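Local coordinates for protein aryl acylamidase (PDB 4YJ6) that probably hydrolyses the amide bond of aryl acylamides, as a member of the amidase signature enzyme family, at residues M83-A88 with P94-G99; N132-V135 with T141-N144. All blocks are in the same frame, centred on the assembly; numbering follows the deposited sequence.

Contact 1 (M83-A88 with P94-G99); sequences MKDLFA and PSTLGG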
HETATM    1  N   MSE A  83       1.610   7.692   8.948  1.00 10.44           N
HETATM    2  CA  MSE A  83       0.459   6.804   8.652  1.00 11.98           C
HETATM    3  C   MSE A  83      -0.262   7.450   7.469  1.00 14.10           C
HETATM    4  O   MSE A  83       0.060   8.596   7.049  1.00 12.69           O
HETATM    5  CB  MSE A  83      -0.478   6.698   9.857  1.00 12.66           C
HETATM    6  CG  MSE A  83      -1.148   8.040  10.084  1.00 11.62           C
HETATM    7 SE   MSE A  83      -2.463   7.900  11.453  1.00 31.20          SE
HETATM    8  CE  MSE A  83      -3.702   6.614  10.671  1.00 14.54           C
ATOM      9  N   LYS A  84      -1.239   6.725   6.938  1.00 11.58           N
ATOM     10  CA  LYS A  84      -1.996   7.188   5.761  1.00 10.92           C
ATOM     11  C   LYS A  84      -3.323   7.842   6.150  1.00 12.97           C
ATOM     12  O   LYS A  84      -4.081   7.303   6.978  1.00 11.91           O
ATOM     13  CB  LYS A  84      -2.268   5.968   4.884  1.00 10.88           C
ATOM     14  CG  LYS A  84      -3.141   6.255   3.635  1.00 10.77           C
ATOM     15  CD  LYS A  84      -3.200   4.956   2.821  1.00 12.55           C
ATOM     16  CE  LYS A  84      -4.215   5.094   1.700  1.00 12.63           C
ATOM     17  NZ  LYS A  84      -4.276   3.848   0.907  1.00 11.86           N
ATOM     18  N   ASP A  85      -3.645   8.963   5.505  1.00 12.16           N
ATOM     19  CA  ASP A  85      -4.908   9.651   5.745  1.00 13.57           C
ATOM     20  C   ASP A  85      -6.075   9.037   4.924  1.00 14.81           C
ATOM     21  O   ASP A  85      -6.638   9.688   4.037  1.00 13.85           O
ATOM     22  CB  ASP A  85      -4.718  11.148   5.386  1.00 11.72           C
ATOM     23  CG  ASP A  85      -5.976  11.971   5.623  1.00 15.77           C
ATOM     24  OD1 ASP A  85      -6.855  11.511   6.390  1.00 13.44           O
ATOM     25  OD2 ASP A  85      -6.040  13.109   5.061  1.00 15.48           O
ATOM     26  N   LEU A  86      -6.453   7.797   5.235  1.00 11.63           N
ATOM     27  CA  LEU A  86      -7.610   7.170   4.607  1.00 12.21           C
ATOM     28  C   LEU A  86      -8.231   6.274   5.676  1.00 12.80           C
ATOM     29  O   LEU A  86      -7.640   5.259   6.050  1.00 12.69           O
ATOM     30  CB  LEU A  86      -7.202   6.348   3.359  1.00 11.94           C
ATOM     31  CG  LEU A  86      -8.383   5.593   2.735  1.00 10.09           C
ATOM     32  CD1 LEU A  86      -9.498   6.581   2.280  1.00 13.19           C
ATOM     33  CD2 LEU A  86      -7.893   4.757   1.540  1.00 13.30           C
ATOM     34  N   PHE A  87      -9.384   6.709   6.202  1.00 12.48           N
ATOM     35  CA  PHE A  87      -9.968   6.118   7.405  1.00 13.78           C
ATOM     36  C   PHE A  87      -8.943   6.079   8.545  1.00 17.17           C
ATOM     37  O   PHE A  87      -8.936   5.163   9.369  1.00 14.55           O
ATOM     38  CB  PHE A  87     -10.561   4.747   7.105  1.00 13.65           C
ATOM     39  CG  PHE A  87     -11.717   4.824   6.144  1.00 14.46           C
ATOM     40  CD1 PHE A  87     -12.985   5.211   6.604  1.00 18.61           C
ATOM     41  CD2 PHE A  87     -11.533   4.579   4.789  1.00 17.39           C
ATOM     42  CE1 PHE A  87     -14.054   5.307   5.737  1.00 15.99           C
ATOM     43  CE2 PHE A  87     -12.612   4.671   3.897  1.00 16.67           C
ATOM     44  CZ  PHE A  87     -13.860   5.026   4.365  1.00 16.65           C
ATOM     45  N   ALA A  88      -8.093   7.096   8.583  1.00 15.18           N
ATOM     46  CA  ALA A  88      -7.133   7.238   9.685  1.00 12.56           C
ATOM     47  C   ALA A  88      -7.898   7.265  11.001  1.00 15.20           C
ATOM     48  O   ALA A  88      -8.896   7.964  11.106  1.00 16.10           O
ATOM     49  CB  ALA A  88      -6.338   8.525   9.522  1.00 12.68           C
ATOM     50  N   PRO A  94      -6.301  14.383  12.573  1.00 16.64           N
ATOM     51  CA  PRO A  94      -7.380  14.561  11.592  1.00 16.38           C
ATOM     52  C   PRO A  94      -7.649  13.274  10.843  1.00 15.86           C
ATOM     53  O   PRO A  94      -6.899  12.301  10.951  1.00 14.86           O
ATOM     54  CB  PRO A  94      -6.848  15.650  10.647  1.00 20.29           C
ATOM     55  CG  PRO A  94      -5.390  15.705  10.865  1.00 20.09           C
ATOM     56  CD  PRO A  94      -5.078  15.131  12.219  1.00 16.91           C
ATOM     57  N   SER A  95      -8.746  13.262  10.108  1.00 14.99           N
ATOM     58  CA  SER A  95      -9.030  12.167   9.186  1.00 16.06           C
ATOM     59  C   SER A  95      -9.931  12.717   8.094  1.00 15.40           C
ATOM     60  O   SER A  95     -11.095  12.978   8.346  1.00 17.67           O
ATOM     61  CB  SER A  95      -9.736  11.029   9.935  1.00 15.25           C
ATOM     62  OG  SER A  95     -10.057   9.971   9.004  1.00 17.69           O
ATOM     63  N   THR A  96      -9.399  12.898   6.887  1.00 14.22           N
ATOM     64  CA  THR A  96     -10.185  13.526   5.829  1.00 14.27           C
ATOM     65  C   THR A  96     -10.642  12.544   4.761  1.00 15.60           C
ATOM     66  O   THR A  96     -11.228  12.967   3.767  1.00 13.90           O
ATOM     67  CB  THR A  96      -9.409  14.677   5.149  1.00 15.88           C
ATOM     68  OG1 THR A  96      -8.347  14.174   4.330  1.00 14.76           O
ATOM     69  CG2 THR A  96      -8.825  15.634   6.197  1.00 16.14           C
ATOM     70  N   LEU A  97     -10.384  11.249   4.969  1.00 14.35           N
ATOM     71  CA  LEU A  97     -10.746  10.204   3.988  1.00 13.77           C
ATOM     72  C   LEU A  97     -10.203  10.561   2.613  1.00 15.45           C
ATOM     73  O   LEU A  97     -10.906  10.451   1.595  1.00 15.05           O
ATOM     74  CB  LEU A  97     -12.270  10.017   3.930  1.00 13.89           C
ATOM     75  CG  LEU A  97     -12.924   9.804   5.310  1.00 16.05           C
ATOM     76  CD1 LEU A  97     -14.448   9.511   5.178  1.00 13.31           C
ATOM     77  CD2 LEU A  97     -12.221   8.676   6.054  1.00 15.92           C
ATOM     78  N   GLY A  98      -8.933  10.957   2.564  1.00 14.14           N
ATOM     79  CA  GLY A  98      -8.300  11.222   1.282  1.00 14.05           C
ATOM     80  C   GLY A  98      -8.663  12.571   0.674  1.00 14.65           C
ATOM     81  O   GLY A  98      -8.904  12.690  -0.533  1.00 15.56           O
ATOM     82  N   GLY A  99      -8.723  13.607   1.504  1.00 15.70           N
ATOM     83  CA  GLY A  99      -8.809  14.949   0.958  1.00 16.38           C
ATOM     84  C   GLY A  99     -10.227  15.442   0.743  1.00 17.19           C
ATOM     85  O   GLY A  99     -10.493  16.196  -0.193  1.00 19.99           O
TER
HETATM   86  O   HOH W   1      -8.663   9.501   6.821  1.00 12.49           O

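Contact 2 (N132-V135 with T141-N144); sequences NSPV and TTDN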
ATOM      1  N   ASN A 132      -0.875  11.557   1.980  1.00 13.08           N
ATOM      2  CA  ASN A 132      -2.016  11.833   1.095  1.00 12.89           C
ATOM      3  C   ASN A 132      -2.605  10.566   0.452  1.00 12.29           C
ATOM      4  O   ASN A 132      -1.859   9.630   0.134  1.00 13.17           O
ATOM      5  CB  ASN A 132      -1.520  12.743  -0.037  1.00 13.69           C
ATOM      6  CG  ASN A 132      -2.640  13.528  -0.711  1.00 13.53           C
ATOM      7  OD1 ASN A 132      -3.707  13.703  -0.171  1.00 13.86           O
ATOM      8  ND2 ASN A 132      -2.368  14.007  -1.927  1.00 14.17           N
ATOM      9  N   SER A 133      -3.925  10.590   0.247  1.00 13.24           N
ATOM     10  CA  SER A 133      -4.681   9.538  -0.448  1.00 15.12           C
ATOM     11  C   SER A 133      -5.718  10.258  -1.320  1.00 13.90           C
ATOM     12  O   SER A 133      -6.128  11.373  -0.988  1.00 13.07           O
ATOM     13  CB  SER A 133      -5.397   8.632   0.605  1.00 13.98           C
ATOM     14  OG  SER A 133      -6.404   7.768   0.024  1.00 13.68           O
ATOM     15  N   PRO A 134      -6.156   9.624  -2.425  1.00 13.74           N
ATOM     16  CA  PRO A 134      -7.335  10.084  -3.158  1.00 13.54           C
ATOM     17  C   PRO A 134      -8.598   9.883  -2.325  1.00 13.74           C
ATOM     18  O   PRO A 134      -8.628   9.092  -1.359  1.00 13.62           O
ATOM     19  CB  PRO A 134      -7.384   9.139  -4.369  1.00 12.81           C
ATOM     20  CG  PRO A 134      -6.837   7.837  -3.810  1.00 12.86           C
ATOM     21  CD  PRO A 134      -5.668   8.323  -2.933  1.00 13.12           C
ATOM     22  N   VAL A 135      -9.648  10.600  -2.690  1.00 12.98           N
ATOM     23  CA  VAL A 135     -10.885  10.593  -1.923  1.00 14.12           C
ATOM     24  C   VAL A 135     -11.428   9.176  -1.796  1.00 13.43           C
ATOM     25  O   VAL A 135     -11.581   8.475  -2.780  1.00 13.46           O
ATOM     26  CB  VAL A 135     -11.958  11.515  -2.575  1.00 14.87           C
ATOM     27  CG1 VAL A 135     -13.335  11.278  -1.947  1.00 14.73           C
ATOM     28  CG2 VAL A 135     -11.514  13.007  -2.491  1.00 16.49           C
ATOM     29  N   THR A 141      -4.455   6.232  -8.282  1.00 14.81           N
ATOM     30  CA  THR A 141      -3.601   7.414  -8.314  1.00 12.16           C
ATOM     31  C   THR A 141      -3.845   8.184  -7.019  1.00 12.40           C
ATOM     32  O   THR A 141      -4.827   7.937  -6.311  1.00 14.16           O
ATOM     33  CB  THR A 141      -3.966   8.331  -9.473  1.00 15.57           C
ATOM     34  OG1 THR A 141      -5.384   8.535  -9.444  1.00 15.35           O
ATOM     35  CG2 THR A 141      -3.543   7.666 -10.821  1.00 14.65           C
ATOM     36  N   THR A 142      -2.944   9.091  -6.692  1.00 12.92           N
ATOM     37  CA  THR A 142      -3.159   9.957  -5.539  1.00 12.09           C
ATOM     38  C   THR A 142      -3.298  11.424  -5.921  1.00 13.87           C
ATOM     39  O   THR A 142      -2.329  12.065  -6.306  1.00 15.24           O
ATOM     40  CB  THR A 142      -2.034   9.788  -4.516  1.00 14.07           C
ATOM     41  OG1 THR A 142      -2.054   8.422  -4.060  1.00 12.91           O
ATOM     42  CG2 THR A 142      -2.255  10.737  -3.294  1.00 14.20           C
ATOM     43  N   ASP A 143      -4.519  11.919  -5.758  1.00 13.34           N
ATOM     44  CA  ASP A 143      -4.867  13.304  -6.071  1.00 14.21           C
ATOM     45  C   ASP A 143      -6.221  13.554  -5.490  1.00 15.96           C
ATOM     46  O   ASP A 143      -7.013  12.631  -5.309  1.00 16.06           O
ATOM     47  CB  ASP A 143      -4.934  13.471  -7.601  1.00 15.04           C
ATOM     48  CG  ASP A 143      -4.899  14.944  -8.039  1.00 18.45           C
ATOM     49  OD1 ASP A 143      -4.852  15.823  -7.153  1.00 16.11           O
ATOM     50  OD2 ASP A 143      -4.924  15.204  -9.273  1.00 16.76           O
ATOM     51  N   ASN A 144      -6.507  14.807  -5.170  1.00 14.21           N
ATOM     52  CA  ASN A 144      -7.827  15.171  -4.723  1.00 14.89           C
ATOM     53  C   ASN A 144      -7.874  16.692  -4.805  1.00 18.74           C
ATOM     54  O   ASN A 144      -6.852  17.316  -5.046  1.00 16.15           O
ATOM     55  CB  ASN A 144      -8.064  14.679  -3.301  1.00 17.38           C
ATOM     56  CG  ASN A 144      -6.936  15.081  -2.357  1.00 18.44           C
ATOM     57  OD1 ASN A 144      -6.654  16.255  -2.205  1.00 18.87           O
ATOM     58  ND2 ASN A 144      -6.302  14.101  -1.708  1.00 16.09           N
TER
HETATM   59  O   HOH W   2      -9.691  11.827  -5.326  1.00 15.27           O

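Contact 1 (M83-A88 with P94-G99)
One face of the Phe87 ring is covered by a methyl of Leu97: CD2 stands 3.9 Å from the ring centroid, displaced toward the rim, a CH-pi contact. A branched leucine suits this place, because CD2 can lie on the ring while the side chain also packs on Leu103 and on Leu337 of helix 315-339.

The second flat group, the carboxylate of Asp85, is met on the syn side of both oxygens by Thr96. Asp85 CG lies opposite its own backbone N (chi1 -179°), which carries the carboxylate across to that residue. The backbone N of Thr96 donates to OD1 at 2.9 Å, nearly straight at 163°, through the syn lone pair. Thr96 OG1 gives its proton to Asp85 OD2 over 2.6 Å, from 27° out of the carboxylate plane. Thr96 thus holds both oxygens, and its OG1, having spent its proton, accepts from Gly99 N at 2.9 Å, which makes an ST motif. The threonine hydroxyl suits the place because it donates and accepts at once.

One water joins both segments: it donates to Asp85 OD1, accepts from Ala88 N and Leu97 N, and also bonds Ser95 OG at 2.6 Å. A weak bond from Gly98 N to Asp85 O, 3.0 Å, adds a backbone link. Positive phi favours glycine at Gly98, whereas at Gly99 a CB would be jammed against the preceding carbonyl O.

Asp85, centre of an inverse gamma turn, directly follows Lys84, whose NZ bonds Ser163, consistent with the Ser-cisSer-Lys triad of this family. Three donors, counting the water, converge on the buried carboxylate, which would be expected to favour its anionic form and to fix the turn just beyond strand 80-84.

Contact 2 (N132-V135 with T141-N144)
Two different first torsions bring the amides of Asn132 and Asn144 together: Asn132 CG lies roughly opposite its own backbone N (chi1 -158°), whereas Asn144 CG is tucked between its backbone N and carbonyl carbon (chi1 50°), and the two side chains approach from opposing directions. Asn144 heads an Asx turn, its OD1 accepting from Phe146 N and also from Phe147 N and Gly148 N, in the loop that joins strand 126-131 to strand 151-152.

The three bonds to OD1 fix the flip of the amide, and ND2 then points to 132-135 and donates twice, close to its own amide plane: to Asn132 OD1 at 3.0 Å and to Ser133 O at 2.8 Å. Neither bond lies flat in its acceptor's carbonyl plane, and the two amide planes stand 82° apart. Asparagine fits the position since one side chain supplies both an acceptor for a turn and two N-H groups for a neighbouring backbone and side chain. Asn132 is itself kept from rotating by ND2, which bonds Gly148 O and Thr150 OG1. Against this ND2 lies Thr142 CG2, 3.5 Å away, while Thr142 OG1 turns to Gly161 O.

The Pro134 ring packs on the backbone of 141-143. CG rests 3.2 Å from Thr141 O, and Pro134 CA makes a CA-H...O contact with Asp143 O at 3.3 Å. Having no N-H to satisfy, proline is at ease in this buried place. One residue on, Val135 CG2 packs against Asn144 CB at 3.9 Å. Ser133 OG turns back to its own chain and donates to Pro134 O. The last link is a water that accepts from Val135 N at 2.9 Å and donates to Asp143 O at 2.8 Å.

How the contacts relate
Contact 1 closes before contact 2 opens along the chain, and their centres lie about 10 Å apart. Contact 1 starts on the last residues of strand 80-84 and contact 2 directly after strand 126-131, its parallel neighbour in a three-stranded sheet, so both sets of loops leave the same end of that sheet. They touch directly, Gly98 O lying 3.3 Å from Val135 CG2 and Leu86 CD2 3.7 Å from Ser133 OG. Leu97 also bonds the backbone of Tyr136, just past 132-135. The two contacts therefore pack into one largely buried group of loops close to the Lys84-Ser163 pair, probably part of the active site, with a phosphate ion, likely from crystallisation, near Leu86.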